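PDB 2YXG: 4-hydroxy-tetrahydrodipicolinate synthase from Methanocaldococcus jannaschii DSM 2661, which probably catalyses the condensation of pyruvate with (S)-aspartate-beta-semialdehyde to 4-hydroxy-tetrahydrodipicolinate, a step of lysine biosynthesis. Local coordinates for residues 1-6 and 218-223; 25-30 and 63-68; 33-38 and 211-216. All blocks are in the same frame, centred on the assembly; numbering follows the deposited sequence.

Interaction 1. Residues 1-6 and 218-223; sequences MFKGVY and YALEGD
Lys3 and Leu220 meet by their hydrocarbon parts, where the chain enters strand 4-7 and the last turn of helix 209-221 runs out; in this TIM (beta/alpha)8 barrel the strand is the first of the inner ring and the helix packs outside it. From CB, the lysine chain starts off with CG anti to the backbone N (chi1 -164°), a course that brings CG to 4.0 Å from Leu220 CD1. CD follows without a near partner on 218-223. Then a bend at chi3 (-143°) carries CE past the other branch, 4.1 Å from Leu220 CD2. NZ has no close partner on 218-223, and Lys3 as a whole is exposed. The lysine and leucine chains run antiparallel alongside one another, each leucine methyl facing a different methylene. Leu220 CD1 also lies 4.1 Å from Gly4 N, against backbone rather than side chain. Gly4 has a positive phi of 93°, a conformation that a beta carbon would crowd; its backbone pairs with Lys198 and Val200 in the neighbouring strand region.

Tyr6 OH ties down the backbone just before the strand. Lys3 N donates to Tyr6 OH at 2.9 Å, lying at the ring edge and in the ring plane, and the same hydroxyl is bonded to Gln71 OE1. On the helix side, Gly222 with positive phi is the C-prime residue of a Schellman motif in which Asp223 N reaches Tyr218 O at 2.8 Å. Asp223 is at once the N-cap of helix 224-240, and the turn passes from one helix to the next.

From 1-6, only carbon and one backbone nitrogen come near Leu220, and the buried area is small, 109 Å². The contact is therefore nondirectional: leucine supplies apolar bulk, while lysine supplies methylenes and can still carry its charge outward.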
ATOM      1  N   MET A   1     -34.359  -3.735 -11.209  1.00 40.84           N
ATOM      2  CA  MET A   1     -33.054  -3.612 -10.496  1.00 40.04           C
ATOM      3  C   MET A   1     -32.650  -2.152 -10.141  1.00 38.39           C
ATOM      4  O   MET A   1     -33.504  -1.217  -9.982  1.00 38.85           O
ATOM      5  CB  MET A   1     -31.882  -4.385 -11.323  1.00 41.06           C
ATOM      6  N   PHE A   2     -31.354  -1.974  -9.939  1.00 34.45           N
ATOM      7  CA  PHE A   2     -30.843  -0.639  -9.726  1.00 31.75           C
ATOM      8  C   PHE A   2     -30.266  -0.209 -11.019  1.00 29.42           C
ATOM      9  O   PHE A   2     -29.532  -0.991 -11.645  1.00 28.04           O
ATOM     10  CB  PHE A   2     -29.825  -0.649  -8.589  1.00 32.28           C
ATOM     11  CG  PHE A   2     -30.444  -1.014  -7.260  1.00 30.96           C
ATOM     12  CD1 PHE A   2     -31.127  -0.061  -6.528  1.00 32.54           C
ATOM     13  CD2 PHE A   2     -30.382  -2.315  -6.787  1.00 29.43           C
ATOM     14  CE1 PHE A   2     -31.712  -0.392  -5.307  1.00 35.25           C
ATOM     15  CE2 PHE A   2     -30.957  -2.663  -5.573  1.00 32.18           C
ATOM     16  CZ  PHE A   2     -31.621  -1.710  -4.834  1.00 31.97           C
ATOM     17  N   LYS A   3     -30.638   0.992 -11.458  1.00 27.78           N
ATOM     18  CA  LYS A   3     -30.089   1.537 -12.722  1.00 27.28           C
ATOM     19  C   LYS A   3     -29.960   3.053 -12.767  1.00 25.57           C
ATOM     20  O   LYS A   3     -30.882   3.767 -12.397  1.00 24.34           O
ATOM     21  CB  LYS A   3     -30.940   1.076 -13.905  1.00 27.82           C
ATOM     22  CG  LYS A   3     -30.243   1.258 -15.258  1.00 30.66           C
ATOM     23  CD  LYS A   3     -31.106   0.799 -16.465  1.00 30.64           C
ATOM     24  CE  LYS A   3     -30.221   0.136 -17.538  1.00 36.27           C
ATOM     25  NZ  LYS A   3     -30.888   0.091 -18.902  1.00 39.81           N
ATOM     26  N   GLY A   4     -28.827   3.568 -13.256  1.00 24.15           N
ATOM     27  CA  GLY A   4     -28.731   5.023 -13.422  1.00 22.02           C
ATOM     28  C   GLY A   4     -28.121   5.688 -12.221  1.00 22.13           C
ATOM     29  O   GLY A   4     -27.363   5.072 -11.491  1.00 23.90           O
ATOM     30  N   VAL A   5     -28.446   6.951 -12.009  1.00 21.84           N
ATOM     31  CA  VAL A   5     -27.724   7.801 -11.049  1.00 21.07           C
ATOM     32  C   VAL A   5     -28.481   7.974  -9.756  1.00 21.78           C
ATOM     33  O   VAL A   5     -29.670   8.394  -9.804  1.00 22.80           O
ATOM     34  CB  VAL A   5     -27.481   9.219 -11.637  1.00 21.63           C
ATOM     35  CG1 VAL A   5     -26.992  10.185 -10.572  1.00 18.04           C
ATOM     36  CG2 VAL A   5     -26.545   9.122 -12.830  1.00 17.90           C
ATOM     37  N   TYR A   6     -27.816   7.668  -8.629  1.00 19.96           N
ATOM     38  CA  TYR A   6     -28.392   7.830  -7.247  1.00 20.46           C
ATOM     39  C   TYR A   6     -27.509   8.699  -6.379  1.00 20.59           C
ATOM     40  O   TYR A   6     -26.498   8.238  -5.862  1.00 21.42           O
ATOM     41  CB  TYR A   6     -28.580   6.486  -6.531  1.00 19.51           C
ATOM     42  CG  TYR A   6     -29.420   5.485  -7.295  1.00 20.86           C
ATOM     43  CD1 TYR A   6     -30.744   5.248  -6.932  1.00 21.14           C
ATOM     44  CD2 TYR A   6     -28.869   4.732  -8.363  1.00 21.60           C
ATOM     45  CE1 TYR A   6     -31.529   4.306  -7.636  1.00 21.86           C
ATOM     46  CE2 TYR A   6     -29.629   3.778  -9.056  1.00 22.09           C
ATOM     47  CZ  TYR A   6     -30.971   3.585  -8.699  1.00 22.59           C
ATOM     48  OH  TYR A   6     -31.742   2.660  -9.381  1.00 21.01           O
ATOM     49  N   TYR A 218     -25.895   8.017 -21.456  1.00 24.74           N
ATOM     50  CA  TYR A 218     -25.073   7.748 -22.676  1.00 26.29           C
ATOM     51  C   TYR A 218     -24.228   6.482 -22.514  1.00 26.99           C
ATOM     52  O   TYR A 218     -24.163   5.652 -23.422  1.00 28.24           O
ATOM     53  CB  TYR A 218     -24.122   8.905 -23.039  1.00 26.52           C
ATOM     54  CG  TYR A 218     -24.780  10.095 -23.653  1.00 27.62           C
ATOM     55  CD1 TYR A 218     -25.699   9.952 -24.701  1.00 26.28           C
ATOM     56  CD2 TYR A 218     -24.467  11.389 -23.197  1.00 28.00           C
ATOM     57  CE1 TYR A 218     -26.320  11.075 -25.259  1.00 27.72           C
ATOM     58  CE2 TYR A 218     -25.063  12.519 -23.757  1.00 26.92           C
ATOM     59  CZ  TYR A 218     -25.982  12.374 -24.781  1.00 28.83           C
ATOM     60  OH  TYR A 218     -26.561  13.535 -25.344  1.00 31.03           O
ATOM     61  N   ALA A 219     -23.545   6.368 -21.371  1.00 26.96           N
ATOM     62  CA  ALA A 219     -22.724   5.201 -21.107  1.00 28.53           C
ATOM     63  C   ALA A 219     -23.590   3.931 -21.041  1.00 29.53           C
ATOM     64  O   ALA A 219     -23.162   2.883 -21.534  1.00 30.51           O
ATOM     65  CB  ALA A 219     -21.888   5.383 -19.818  1.00 26.73           C
ATOM     66  N   LEU A 220     -24.773   4.035 -20.423  1.00 29.40           N
ATOM     67  CA  LEU A 220     -25.755   2.950 -20.413  1.00 31.62           C
ATOM     68  C   LEU A 220     -26.212   2.531 -21.806  1.00 32.75           C
ATOM     69  O   LEU A 220     -26.289   1.333 -22.062  1.00 32.96           O
ATOM     70  CB  LEU A 220     -26.973   3.271 -19.543  1.00 30.19           C
ATOM     71  CG  LEU A 220     -26.689   3.152 -18.038  1.00 30.50           C
ATOM     72  CD1 LEU A 220     -27.866   3.764 -17.231  1.00 25.43           C
ATOM     73  CD2 LEU A 220     -26.398   1.669 -17.617  1.00 27.21           C
ATOM     74  N   GLU A 221     -26.487   3.491 -22.699  1.00 34.06           N
ATOM     75  CA  GLU A 221     -26.913   3.131 -24.053  1.00 36.66           C
ATOM     76  C   GLU A 221     -25.735   2.707 -24.942  1.00 35.94           C
ATOM     77  O   GLU A 221     -25.917   2.105 -25.986  1.00 36.88           O
ATOM     78  CB  GLU A 221     -27.767   4.227 -24.690  1.00 36.44           C
ATOM     79  CG  GLU A 221     -27.000   5.456 -25.130  1.00 39.94           C
ATOM     80  CD  GLU A 221     -27.911   6.565 -25.633  1.00 42.05           C
ATOM     81  OE1 GLU A 221     -29.026   6.722 -25.058  1.00 50.65           O
ATOM     82  OE2 GLU A 221     -27.526   7.273 -26.600  1.00 47.19           O
ATOM     83  N   GLY A 222     -24.516   2.979 -24.501  1.00 35.88           N
ATOM     84  CA  GLY A 222     -23.334   2.460 -25.188  1.00 33.76           C
ATOM     85  C   GLY A 222     -22.749   3.520 -26.081  1.00 32.55           C
ATOM     86  O   GLY A 222     -22.005   3.218 -27.001  1.00 32.40           O
ATOM     87  N   ASP A 223     -23.097   4.767 -25.813  1.00 31.77           N
ATOM     88  CA  ASP A 223     -22.556   5.897 -26.580  1.00 31.24           C
ATOM     89  C   ASP A 223     -21.416   6.567 -25.782  1.00 31.01           C
ATOM     90  O   ASP A 223     -21.581   7.598 -25.118  1.00 29.99           O
ATOM     91  CB  ASP A 223     -23.674   6.882 -26.943  1.00 31.16           C
ATOM     92  CG  ASP A 223     -23.212   7.944 -27.925  1.00 34.37           C
ATOM     93  OD1 ASP A 223     -22.026   7.924 -28.344  1.00 37.43           O
ATOM     94  OD2 ASP A 223     -24.017   8.828 -28.257  1.00 36.62           O
TER

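Interaction 2. Residues 25-30 and 63-68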
ATOM      1  N   GLU A  25     -35.959  20.715  -0.333  1.00 26.64           N
ATOM      2  CA  GLU A  25     -35.552  21.486  -1.462  1.00 26.65           C
ATOM      3  C   GLU A  25     -34.425  20.790  -2.237  1.00 25.81           C
ATOM      4  O   GLU A  25     -34.450  20.747  -3.483  1.00 24.47           O
ATOM      5  CB  GLU A  25     -35.193  22.903  -0.985  1.00 26.95           C
ATOM      6  CG  GLU A  25     -33.977  23.512  -1.645  1.00 29.57           C
ATOM      7  CD  GLU A  25     -33.807  25.029  -1.416  1.00 31.37           C
ATOM      8  OE1 GLU A  25     -34.220  25.581  -0.343  1.00 34.60           O
ATOM      9  OE2 GLU A  25     -33.232  25.653  -2.345  1.00 36.29           O
ATOM     10  N   ASN A  26     -33.463  20.189  -1.524  1.00 25.59           N
ATOM     11  CA  ASN A  26     -32.407  19.401  -2.243  1.00 24.96           C
ATOM     12  C   ASN A  26     -33.004  18.200  -2.959  1.00 23.95           C
ATOM     13  O   ASN A  26     -32.712  17.931  -4.116  1.00 22.61           O
ATOM     14  CB  ASN A  26     -31.293  18.926  -1.316  1.00 24.48           C
ATOM     15  CG  ASN A  26     -30.413  20.014  -0.867  1.00 25.81           C
ATOM     16  OD1 ASN A  26     -30.364  21.057  -1.478  1.00 24.25           O
ATOM     17  ND2 ASN A  26     -29.687  19.778   0.232  1.00 27.64           N
ATOM     18  N   ILE A  27     -33.875  17.495  -2.254  1.00 24.71           N
ATOM     19  CA  ILE A  27     -34.548  16.338  -2.855  1.00 25.04           C
ATOM     20  C   ILE A  27     -35.276  16.660  -4.139  1.00 24.73           C
ATOM     21  O   ILE A  27     -35.045  16.016  -5.178  1.00 25.12           O
ATOM     22  CB  ILE A  27     -35.466  15.652  -1.865  1.00 25.04           C
ATOM     23  CG1 ILE A  27     -34.581  15.092  -0.735  1.00 26.86           C
ATOM     24  CG2 ILE A  27     -36.240  14.499  -2.565  1.00 25.11           C
ATOM     25  CD1 ILE A  27     -35.300  14.465   0.424  1.00 25.09           C
ATOM     26  N   ASN A  28     -36.130  17.663  -4.096  1.00 24.89           N
ATOM     27  CA  ASN A  28     -36.860  18.069  -5.323  1.00 25.38           C
ATOM     28  C   ASN A  28     -35.954  18.573  -6.428  1.00 24.79           C
ATOM     29  O   ASN A  28     -36.212  18.294  -7.605  1.00 26.60           O
ATOM     30  CB  ASN A  28     -37.891  19.153  -4.980  1.00 24.91           C
ATOM     31  CG  ASN A  28     -39.042  18.605  -4.229  1.00 27.07           C
ATOM     32  OD1 ASN A  28     -39.537  19.233  -3.286  1.00 27.95           O
ATOM     33  ND2 ASN A  28     -39.497  17.406  -4.629  1.00 25.33           N
ATOM     34  N   PHE A  29     -34.900  19.315  -6.073  1.00 24.14           N
ATOM     35  CA  PHE A  29     -33.886  19.676  -7.062  1.00 24.75           C
ATOM     36  C   PHE A  29     -33.316  18.452  -7.824  1.00 24.65           C
ATOM     37  O   PHE A  29     -33.197  18.467  -9.028  1.00 25.20           O
ATOM     38  CB  PHE A  29     -32.748  20.475  -6.434  1.00 24.96           C
ATOM     39  CG  PHE A  29     -31.605  20.765  -7.376  1.00 27.55           C
ATOM     40  CD1 PHE A  29     -31.772  21.626  -8.474  1.00 30.71           C
ATOM     41  CD2 PHE A  29     -30.346  20.220  -7.149  1.00 30.38           C
ATOM     42  CE1 PHE A  29     -30.657  21.950  -9.363  1.00 30.07           C
ATOM     43  CE2 PHE A  29     -29.243  20.526  -7.993  1.00 31.83           C
ATOM     44  CZ  PHE A  29     -29.405  21.392  -9.108  1.00 29.05           C
ATOM     45  N   LEU A  30     -32.980  17.392  -7.114  1.00 24.94           N
ATOM     46  CA  LEU A  30     -32.383  16.224  -7.760  1.00 24.92           C
ATOM     47  C   LEU A  30     -33.422  15.455  -8.575  1.00 24.94           C
ATOM     48  O   LEU A  30     -33.146  14.979  -9.690  1.00 24.53           O
ATOM     49  CB  LEU A  30     -31.795  15.343  -6.691  1.00 24.47           C
ATOM     50  CG  LEU A  30     -30.772  16.069  -5.798  1.00 26.44           C
ATOM     51  CD1 LEU A  30     -30.400  15.239  -4.524  1.00 22.60           C
ATOM     52  CD2 LEU A  30     -29.483  16.490  -6.594  1.00 23.77           C
ATOM     53  N   VAL A  63     -38.225   9.634   2.599  1.00 25.58           N
ATOM     54  CA  VAL A  63     -39.361   8.794   2.131  1.00 26.70           C
ATOM     55  C   VAL A  63     -40.589   9.664   1.824  1.00 26.50           C
ATOM     56  O   VAL A  63     -41.132   9.574   0.723  1.00 26.30           O
ATOM     57  CB  VAL A  63     -39.718   7.681   3.144  1.00 26.23           C
ATOM     58  CG1 VAL A  63     -41.086   7.014   2.821  1.00 28.19           C
ATOM     59  CG2 VAL A  63     -38.633   6.650   3.198  1.00 26.84           C
ATOM     60  N   ASP A  64     -40.951  10.532   2.777  1.00 26.84           N
ATOM     61  CA  ASP A  64     -42.170  11.360   2.716  1.00 28.29           C
ATOM     62  C   ASP A  64     -42.101  12.372   1.544  1.00 28.66           C
ATOM     63  O   ASP A  64     -43.067  12.542   0.771  1.00 28.58           O
ATOM     64  CB  ASP A  64     -42.406  12.100   4.077  1.00 28.41           C
ATOM     65  CG  ASP A  64     -42.797  11.126   5.297  1.00 33.73           C
ATOM     66  OD1 ASP A  64     -42.904   9.867   5.184  1.00 32.78           O
ATOM     67  OD2 ASP A  64     -43.025  11.652   6.430  1.00 39.58           O
ATOM     68  N   VAL A  65     -40.963  13.070   1.426  1.00 28.17           N
ATOM     69  CA  VAL A  65     -40.824  14.065   0.405  1.00 27.16           C
ATOM     70  C   VAL A  65     -40.776  13.376  -0.932  1.00 27.27           C
ATOM     71  O   VAL A  65     -41.450  13.789  -1.876  1.00 27.87           O
ATOM     72  CB  VAL A  65     -39.521  14.881   0.560  1.00 28.37           C
ATOM     73  CG1 VAL A  65     -39.246  15.708  -0.760  1.00 26.80           C
ATOM     74  CG2 VAL A  65     -39.565  15.748   1.832  1.00 26.41           C
ATOM     75  N   VAL A  66     -39.967  12.335  -1.037  1.00 26.52           N
ATOM     76  CA  VAL A  66     -39.879  11.628  -2.302  1.00 26.07           C
ATOM     77  C   VAL A  66     -41.232  11.091  -2.721  1.00 27.20           C
ATOM     78  O   VAL A  66     -41.614  11.233  -3.903  1.00 26.70           O
ATOM     79  CB  VAL A  66     -38.844  10.487  -2.301  1.00 26.17           C
ATOM     80  CG1 VAL A  66     -39.050   9.594  -3.523  1.00 23.32           C
ATOM     81  CG2 VAL A  66     -37.380  11.057  -2.220  1.00 24.32           C
ATOM     82  N   ASN A  67     -41.947  10.479  -1.770  1.00 27.75           N
ATOM     83  CA  ASN A  67     -43.332  10.070  -2.044  1.00 29.41           C
ATOM     84  C   ASN A  67     -43.424   9.198  -3.287  1.00 28.81           C
ATOM     85  O   ASN A  67     -44.255   9.454  -4.134  1.00 27.72           O
ATOM     86  CB  ASN A  67     -44.255  11.306  -2.267  1.00 29.90           C
ATOM     87  CG  ASN A  67     -45.764  10.987  -2.021  1.00 33.92           C
ATOM     88  OD1 ASN A  67     -46.635  11.667  -2.555  1.00 36.06           O
ATOM     89  ND2 ASN A  67     -46.053   9.954  -1.222  1.00 34.06           N
ATOM     90  N   GLY A  68     -42.573   8.176  -3.375  1.00 28.81           N
ATOM     91  CA  GLY A  68     -42.606   7.205  -4.447  1.00 28.19           C
ATOM     92  C   GLY A  68     -42.209   7.686  -5.843  1.00 29.23           C
ATOM     93  O   GLY A  68     -42.266   6.888  -6.784  1.00 29.36           O
TER
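Val65 and Val66, in the last turn of helix 52-66, pack against Ile27 of helix 20-32. Walking along the second helix, Val63 comes first: its CB points away from helix 20-32, and its side chain goes instead to Val72 in strand 71-75. Its carbonyl matters at the helix end, because Asn67 N donates to Val63 O at 2.8 Å.

Val65 follows with its side chain directed at the neighbouring helix. CG1 stands anti to the backbone N (chi1 166°), which sets this methyl of Val65 3.7 Å from Ile27 CG2 and 3.9 Å from Ile27 CB. The two side chains lie at a slant to one another, and one valine methyl rests over the beta branch of the isoleucine. Asn28, partly exposed, brings the end of its side chain near Val65.

Val66 has the same rotamer but presents its other branch. Val66 CG2 comes 3.6 Å from Ile27 CG2, and here the side chains are nearly perpendicular. Ile27 CG2 touches a methyl of each valine, the two approaching from directions roughly at right angles. Beta-branched residues suit the place: their methyls sit close to the backbone, letting the helices approach to 7.1 Å between the CA atoms of Ile27 and Val66. Val66 also touches Val72 and Ile31, so it spans helix, strand and helix.

Asn67 then leaves the helix with positive phi (54°), a conformation asparagine adopts more readily than most residues, and Gly68 follows, also with positive phi. The carbonyls of Val65 and Val66 accept hydrogen bonds from the guanidinium of Arg69, which satisfies these two carbonyls. Two successive helices joined through strand 37-40 and packed side by side on the outside of the parallel strands are the ordinary build of a TIM (beta/alpha)8 barrel.

Interaction 3. Residues 33-38 and 211-216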
ATOM      1  N   ASN A  33     -34.184  16.973 -11.793  1.00 29.98           N
ATOM      2  CA  ASN A  33     -33.102  16.811 -12.731  1.00 28.56           C
ATOM      3  C   ASN A  33     -32.875  15.389 -13.209  1.00 28.23           C
ATOM      4  O   ASN A  33     -31.854  15.096 -13.858  1.00 28.00           O
ATOM      5  CB  ASN A  33     -31.852  17.520 -12.208  1.00 28.00           C
ATOM      6  CG  ASN A  33     -31.994  19.033 -12.333  1.00 28.25           C
ATOM      7  OD1 ASN A  33     -32.294  19.763 -11.361  1.00 23.84           O
ATOM      8  ND2 ASN A  33     -31.861  19.503 -13.555  1.00 22.70           N
ATOM      9  N   GLY A  34     -33.824  14.497 -12.891  1.00 27.12           N
ATOM     10  CA  GLY A  34     -33.836  13.200 -13.554  1.00 25.15           C
ATOM     11  C   GLY A  34     -33.084  12.069 -12.893  1.00 24.12           C
ATOM     12  O   GLY A  34     -32.956  11.008 -13.497  1.00 23.11           O
ATOM     13  N   VAL A  35     -32.659  12.249 -11.642  1.00 23.34           N
ATOM     14  CA  VAL A  35     -32.034  11.155 -10.883  1.00 23.28           C
ATOM     15  C   VAL A  35     -32.958   9.900 -10.773  1.00 24.76           C
ATOM     16  O   VAL A  35     -34.190  10.022 -10.814  1.00 25.72           O
ATOM     17  CB  VAL A  35     -31.470  11.613  -9.469  1.00 23.53           C
ATOM     18  CG1 VAL A  35     -30.448  12.782  -9.617  1.00 21.61           C
ATOM     19  CG2 VAL A  35     -32.570  11.960  -8.460  1.00 21.61           C
ATOM     20  N   SER A  36     -32.382   8.697 -10.663  1.00 24.50           N
ATOM     21  CA  SER A  36     -33.200   7.460 -10.474  1.00 24.44           C
ATOM     22  C   SER A  36     -33.680   7.223  -9.040  1.00 24.51           C
ATOM     23  O   SER A  36     -34.664   6.509  -8.791  1.00 25.65           O
ATOM     24  CB  SER A  36     -32.412   6.224 -10.871  1.00 23.72           C
ATOM     25  OG  SER A  36     -32.097   6.270 -12.221  1.00 26.86           O
ATOM     26  N   GLY A  37     -32.957   7.778  -8.092  1.00 24.24           N
ATOM     27  CA  GLY A  37     -33.217   7.519  -6.699  1.00 24.16           C
ATOM     28  C   GLY A  37     -32.273   8.332  -5.825  1.00 24.94           C
ATOM     29  O   GLY A  37     -31.371   9.032  -6.325  1.00 22.87           O
ATOM     30  N   ILE A  38     -32.499   8.216  -4.517  1.00 24.14           N
ATOM     31  CA  ILE A  38     -31.782   8.969  -3.527  1.00 24.86           C
ATOM     32  C   ILE A  38     -31.246   8.024  -2.445  1.00 24.40           C
ATOM     33  O   ILE A  38     -31.960   7.170  -1.951  1.00 24.31           O
ATOM     34  CB  ILE A  38     -32.717  10.077  -2.941  1.00 25.02           C
ATOM     35  CG1 ILE A  38     -32.962  11.128  -4.053  1.00 25.41           C
ATOM     36  CG2 ILE A  38     -32.155  10.673  -1.647  1.00 22.03           C
ATOM     37  CD1 ILE A  38     -33.493  12.483  -3.599  1.00 27.02           C
ATOM     38  N   GLU A 211     -26.325  16.776 -15.640  1.00 28.51           N
ATOM     39  CA  GLU A 211     -25.178  16.381 -16.423  1.00 27.44           C
ATOM     40  C   GLU A 211     -24.750  14.937 -16.150  1.00 27.15           C
ATOM     41  O   GLU A 211     -24.512  14.148 -17.083  1.00 27.42           O
ATOM     42  CB  GLU A 211     -24.049  17.370 -16.153  1.00 28.03           C
ATOM     43  CG  GLU A 211     -24.370  18.828 -16.564  1.00 28.51           C
ATOM     44  CD  GLU A 211     -25.164  19.643 -15.517  1.00 33.01           C
ATOM     45  OE1 GLU A 211     -25.764  19.105 -14.538  1.00 32.75           O
ATOM     46  OE2 GLU A 211     -25.226  20.878 -15.704  1.00 37.12           O
ATOM     47  N   PHE A 212     -24.658  14.582 -14.872  1.00 26.36           N
ATOM     48  CA  PHE A 212     -24.337  13.212 -14.518  1.00 25.86           C
ATOM     49  C   PHE A 212     -25.363  12.186 -15.023  1.00 23.87           C
ATOM     50  O   PHE A 212     -24.977  11.219 -15.612  1.00 23.32           O
ATOM     51  CB  PHE A 212     -24.105  13.065 -13.004  1.00 27.02           C
ATOM     52  CG  PHE A 212     -22.862  12.278 -12.680  1.00 27.72           C
ATOM     53  CD1 PHE A 212     -21.622  12.680 -13.212  1.00 29.63           C
ATOM     54  CD2 PHE A 212     -22.926  11.121 -11.911  1.00 29.16           C
ATOM     55  CE1 PHE A 212     -20.463  11.953 -12.971  1.00 29.28           C
ATOM     56  CE2 PHE A 212     -21.749  10.375 -11.660  1.00 27.72           C
ATOM     57  CZ  PHE A 212     -20.529  10.807 -12.194  1.00 27.00           C
ATOM     58  N   VAL A 213     -26.653  12.420 -14.807  1.00 21.69           N
ATOM     59  CA  VAL A 213     -27.697  11.567 -15.380  1.00 22.05           C
ATOM     60  C   VAL A 213     -27.515  11.381 -16.879  1.00 23.25           C
ATOM     61  O   VAL A 213     -27.623  10.271 -17.426  1.00 23.42           O
ATOM     62  CB  VAL A 213     -29.117  12.142 -15.103  1.00 22.11           C
ATOM     63  CG1 VAL A 213     -30.138  11.607 -16.118  1.00 20.47           C
ATOM     64  CG2 VAL A 213     -29.498  11.919 -13.602  1.00 19.97           C
ATOM     65  N   GLU A 214     -27.229  12.463 -17.569  1.00 23.72           N
ATOM     66  CA  GLU A 214     -27.142  12.289 -18.984  1.00 26.87           C
ATOM     67  C   GLU A 214     -25.841  11.568 -19.393  1.00 24.44           C
ATOM     68  O   GLU A 214     -25.873  10.731 -20.310  1.00 22.72           O
ATOM     69  CB  GLU A 214     -27.483  13.581 -19.726  1.00 26.82           C
ATOM     70  CG  GLU A 214     -26.400  14.542 -19.957  1.00 31.64           C
ATOM     71  CD  GLU A 214     -26.842  15.646 -21.011  1.00 35.32           C
ATOM     72  OE1 GLU A 214     -27.807  16.450 -20.679  1.00 38.88           O
ATOM     73  OE2 GLU A 214     -26.230  15.665 -22.152  1.00 41.47           O
ATOM     74  N   MET A 215     -24.743  11.778 -18.643  1.00 22.88           N
ATOM     75  CA  MET A 215     -23.494  11.068 -18.970  1.00 22.39           C
ATOM     76  C   MET A 215     -23.719   9.561 -18.778  1.00 21.67           C
ATOM     77  O   MET A 215     -23.332   8.755 -19.609  1.00 21.03           O
ATOM     78  CB  MET A 215     -22.346  11.495 -18.039  1.00 22.64           C
ATOM     79  CG  MET A 215     -20.992  10.797 -18.358  1.00 22.44           C
ATOM     80  SD  MET A 215     -19.831  11.034 -17.007  1.00 26.93           S
ATOM     81  CE  MET A 215     -20.435   9.730 -15.905  1.00 24.00           C
ATOM     82  N   VAL A 216     -24.363   9.212 -17.666  1.00 20.36           N
ATOM     83  CA  VAL A 216     -24.690   7.848 -17.336  1.00 20.91           C
ATOM     84  C   VAL A 216     -25.630   7.176 -18.345  1.00 21.02           C
ATOM     85  O   VAL A 216     -25.374   6.081 -18.785  1.00 19.49           O
ATOM     86  CB  VAL A 216     -25.183   7.768 -15.837  1.00 20.12           C
ATOM     87  CG1 VAL A 216     -25.690   6.392 -15.479  1.00 20.40           C
ATOM     88  CG2 VAL A 216     -23.990   8.060 -14.925  1.00 20.20           C
TER
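In this TIM barrel, the turn that brings the chain from helix 20-32 into strand 37-40 rests on helix 209-221, and the contact is made by the backbone of Asn33 and Gly34, together with Val35, against Val213. The turn stands where the first and last parts of the barrel come round to meet, and Val213 makes all the close contacts from 211-216. The CB of Val213 points at the turn, and both methyls are used.

With chi1 at 158°, Val213 CG1 is anti to the backbone N and CG2 anti to the carbonyl carbon, which leaves CG2 over the Gly34-Val35 peptide and CG1 near its oxygen alone. Val213 CG2 lies 3.6 Å from Gly34 O and 3.7 Å from Gly34 C; it is also 3.7 Å from Val35 N. Val213 CG1 sits 3.9 Å from the same Gly34 O. The preceding carbonyl is met as well, with Asn33 O 4.0 Å from Val213 CG2. Valine suits the place because its two methyls branch at CB and stay near their own helix, where the turn's backbone is close.

Glycine suits the turn because its phi of 92° is a conformation in which a beta carbon would press on the carbonyl before it. The closest backbone approach is between the CA atoms of Val35 and Val213, 6.3 Å apart. Asn33, just before the glycine, is the residue at which helix 20-32 gives way to the turn.

Val35 faces other neighbours as well, touching Pro7 and Pro209, while Val213 extends its own packing to Val5 of strand 4-7. Phe212 and Met215 pack on helix 224-240. Between the two valines, whose side chains stand roughly perpendicular, the closest methyls are Val35 CG1 and Val213 CG2, 4.2 Å apart.

In the fold
Interactions 1 and 3 both lean on helix 209-221, with centres 9 Å apart, and are tied together beside the first two barrel strands: Lys3 O meets Ser36 OG at 2.8 Å and Val5 O meets Ser36 N at 2.9 Å, probable hydrogen bonds joining strand 4-7 to the lead-in of strand 37-40. Interaction 2 reaches strand 37-40 too, its centre 14 Å from interaction 3, where Ile27 CG2 packs on Ile38 CD1 at 3.6 Å. Interactions 1 and 2 have centres 21 Å apart, nearest atoms about 7 Å. Gly4 is about 9 Å and the Val35 side chain about 10 Å from the side chain of Ile201, a predicted pyruvate-binding residue; interaction 2 lies away from the predicted catalytic residues.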